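Cytochrome b5-domain protein (Methanococcoides burtonii, PDB 6VZ6) binds heme b in a cytochrome b5-type domain and may take part in electron transfer, as in relatives. Local coordinates at residues 24-29 against 52-57. Sequence-based numbering, arbitrary orientation.
Sequences AYKGKV and DLTADH. With HEM (protoporphyrin IX containing Fe), chain B.
In this cytochrome b5 heme domain, the hairpin whose type I' turn runs from Y25 to K28 meets residues 52-57, which lead into a short, weakly bonded helix beside the heme pocket, and a single beta bridge pairs A24 with D52. A24 O takes the backbone N of L53 at 2.8 Å, while A24 CB lies 3.7 Å from D52 CA. The turn itself is gripped by a side chain: K26 N points almost straight at T54 OG1 (2.9 Å, 174°). That hydroxyl donates in turn to D52 OD1 at 2.6 Å on the carboxylate's syn lone pair. The backbone N of T54 reaches the same oxygen from the anti side, tilted out of the carboxylate plane, closing an Asx turn, so two bonds fix the rotation of the carboxylate. Its other oxygen, OD2, is tied to G27 N through a water.

With CG anti to the backbone N (chi1 178°), the Y25 ring reaches H57, its CE1 3.7 Å from H57 CB, and K26 CG covers one face of it. The ring presents its edge to the face of H57 in a T-shaped stack, planes at 63°. D64 hydrogen-bonds Y25 OH, and the ring of H57 also meets that of the axial ligand H62. H57 also touches the porphyrin, its CD2 lying 3.8 Å from the vinyl carbon CBC of the heme, which L53 CB approaches to 3.7 Å.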
# COMPACT_ATOMS: atom_id res chain seq x y z
N ALA A 24 -3.02 -0.95 -2.26
CA ALA A 24 -3.66 -2.13 -2.81
C ALA A 24 -2.80 -2.74 -3.89
O ALA A 24 -2.05 -2.06 -4.60
CB ALA A 24 -5.05 -1.79 -3.35
N TYR A 25 -2.86 -4.06 -3.97
CA TYR A 25 -2.18 -4.83 -4.99
C TYR A 25 -3.04 -6.04 -5.30
O TYR A 25 -3.27 -6.87 -4.41
CB TYR A 25 -0.79 -5.24 -4.54
CG TYR A 25 -0.05 -6.09 -5.56
CD1 TYR A 25 0.54 -5.51 -6.65
CD2 TYR A 25 0.05 -7.47 -5.42
CE1 TYR A 25 1.23 -6.26 -7.58
CE2 TYR A 25 0.74 -8.25 -6.36
CZ TYR A 25 1.32 -7.61 -7.45
OH TYR A 25 2.02 -8.30 -8.39
N LYS A 26 -3.55 -6.12 -6.54
CA LYS A 26 -4.37 -7.25 -6.97
C LYS A 26 -5.46 -7.56 -5.95
O LYS A 26 -5.61 -8.68 -5.47
CB LYS A 26 -3.46 -8.46 -7.24
CG LYS A 26 -2.51 -8.18 -8.43
CD LYS A 26 -1.71 -9.39 -8.86
CE LYS A 26 -0.97 -9.15 -10.19
NZ LYS A 26 0.08 -10.16 -10.41
N GLY A 27 -6.21 -6.52 -5.58
CA GLY A 27 -7.34 -6.65 -4.71
C GLY A 27 -7.05 -6.66 -3.24
O GLY A 27 -7.99 -6.51 -2.44
N LYS A 28 -5.79 -6.84 -2.84
CA LYS A 28 -5.40 -6.94 -1.43
C LYS A 28 -4.90 -5.59 -0.93
O LYS A 28 -4.15 -4.91 -1.63
CB LYS A 28 -4.31 -7.99 -1.23
CG LYS A 28 -4.67 -9.36 -1.72
CD LYS A 28 -3.44 -10.24 -1.85
CE LYS A 28 -2.70 -9.99 -3.16
NZ LYS A 28 -3.42 -10.52 -4.37
N VAL A 29 -5.29 -5.22 0.29
CA VAL A 29 -4.79 -4.01 0.93
C VAL A 29 -3.71 -4.41 1.93
O VAL A 29 -3.95 -5.20 2.84
CB VAL A 29 -5.92 -3.22 1.60
CG1 VAL A 29 -5.37 -2.05 2.39
CG2 VAL A 29 -6.94 -2.73 0.57
N ASP A 52 -4.21 2.01 -5.25
CA ASP A 52 -4.03 0.71 -5.86
C ASP A 52 -2.80 0.76 -6.74
O ASP A 52 -2.79 1.42 -7.79
CB ASP A 52 -5.26 0.35 -6.67
CG ASP A 52 -5.17 -1.02 -7.29
OD1 ASP A 52 -4.04 -1.61 -7.35
OD2 ASP A 52 -6.25 -1.48 -7.73
N LEU A 53 -1.72 0.10 -6.30
CA LEU A 53 -0.44 0.18 -6.99
C LEU A 53 -0.21 -1.01 -7.94
O LEU A 53 0.94 -1.28 -8.33
CB LEU A 53 0.68 0.32 -5.96
CG LEU A 53 0.71 1.65 -5.22
CD1 LEU A 53 1.80 1.65 -4.18
CD2 LEU A 53 0.93 2.80 -6.21
N THR A 54 -1.28 -1.71 -8.33
CA THR A 54 -1.11 -2.89 -9.18
C THR A 54 -0.38 -2.52 -10.48
O THR A 54 0.62 -3.15 -10.85
CB THR A 54 -2.46 -3.53 -9.50
OG1 THR A 54 -3.17 -3.88 -8.32
CG2 THR A 54 -2.27 -4.83 -10.35
N ALA A 55 -0.85 -1.50 -11.17
CA ALA A 55 -0.21 -1.12 -12.44
C ALA A 55 1.23 -0.68 -12.20
O ALA A 55 2.14 -1.04 -12.95
CB ALA A 55 -1.01 0.01 -13.10
N ASP A 56 1.48 0.07 -11.14
CA ASP A 56 2.80 0.63 -10.92
C ASP A 56 3.82 -0.45 -10.62
O ASP A 56 5.00 -0.28 -10.93
CB ASP A 56 2.73 1.66 -9.81
CG ASP A 56 1.65 2.70 -10.08
OD1 ASP A 56 2.00 3.76 -10.61
OD2 ASP A 56 0.43 2.43 -9.80
N HIS A 57 3.37 -1.58 -10.07
CA HIS A 57 4.32 -2.63 -9.75
C HIS A 57 4.99 -3.18 -11.00
O HIS A 57 6.08 -3.78 -10.93
CB HIS A 57 3.65 -3.76 -8.96
CG HIS A 57 4.64 -4.61 -8.26
ND1 HIS A 57 5.26 -5.68 -8.89
CD2 HIS A 57 5.23 -4.49 -7.04
CE1 HIS A 57 6.16 -6.20 -8.07
NE2 HIS A 57 6.17 -5.49 -6.95
CHA HEM B . 11.15 -2.78 -1.90
CHB HEM B . 12.06 0.37 -5.37
CHC HEM B . 7.45 0.34 -6.71
CHD HEM B . 6.46 -2.30 -2.79
C1A HEM B . 11.82 -2.01 -2.79
C2A HEM B . 13.25 -1.94 -2.94
C3A HEM B . 13.50 -1.03 -3.91
C4A HEM B . 12.22 -0.54 -4.38
CMA HEM B . 14.84 -0.55 -4.50
CAA HEM B . 14.24 -2.77 -2.08
CBA HEM B . 15.38 -3.38 -2.88
CGA HEM B . 14.85 -4.61 -3.52
O1A HEM B . 13.95 -5.21 -2.89
O2A HEM B . 15.32 -4.98 -4.63
C1B HEM B . 10.89 0.62 -6.02
C2B HEM B . 10.80 1.53 -7.08
C3B HEM B . 9.55 1.56 -7.51
C4B HEM B . 8.78 0.66 -6.67
CMB HEM B . 11.99 2.30 -7.67
CAB HEM B . 9.21 2.38 -8.77
CBB HEM B . 8.35 1.87 -9.66
C1C HEM B . 6.78 -0.40 -5.78
C2C HEM B . 5.36 -0.73 -5.81
C3C HEM B . 5.08 -1.45 -4.70
C4C HEM B . 6.32 -1.61 -3.96
CMC HEM B . 4.41 -0.25 -6.92
CAC HEM B . 3.75 -2.07 -4.17
CBC HEM B . 2.78 -2.50 -4.95
C1D HEM B . 7.63 -2.60 -2.15
C2D HEM B . 7.79 -3.26 -0.86
C3D HEM B . 9.08 -3.42 -0.63
C4D HEM B . 9.78 -2.83 -1.74
CMD HEM B . 6.62 -3.73 0.03
CAD HEM B . 9.78 -4.05 0.60
CBD HEM B . 9.88 -2.99 1.69
CGD HEM B . 10.63 -3.47 2.92
O1D HEM B . 10.67 -2.75 3.94
O2D HEM B . 11.13 -4.62 2.91
NA HEM B . 11.22 -1.16 -3.68
NB HEM B . 9.63 0.11 -5.76
NC HEM B . 7.33 -0.98 -4.65
ND HEM B . 8.88 -2.34 -2.66
FE HEM B . 9.31 -1.12 -4.19
O HOH W 1 -6.53 -3.99 -6.44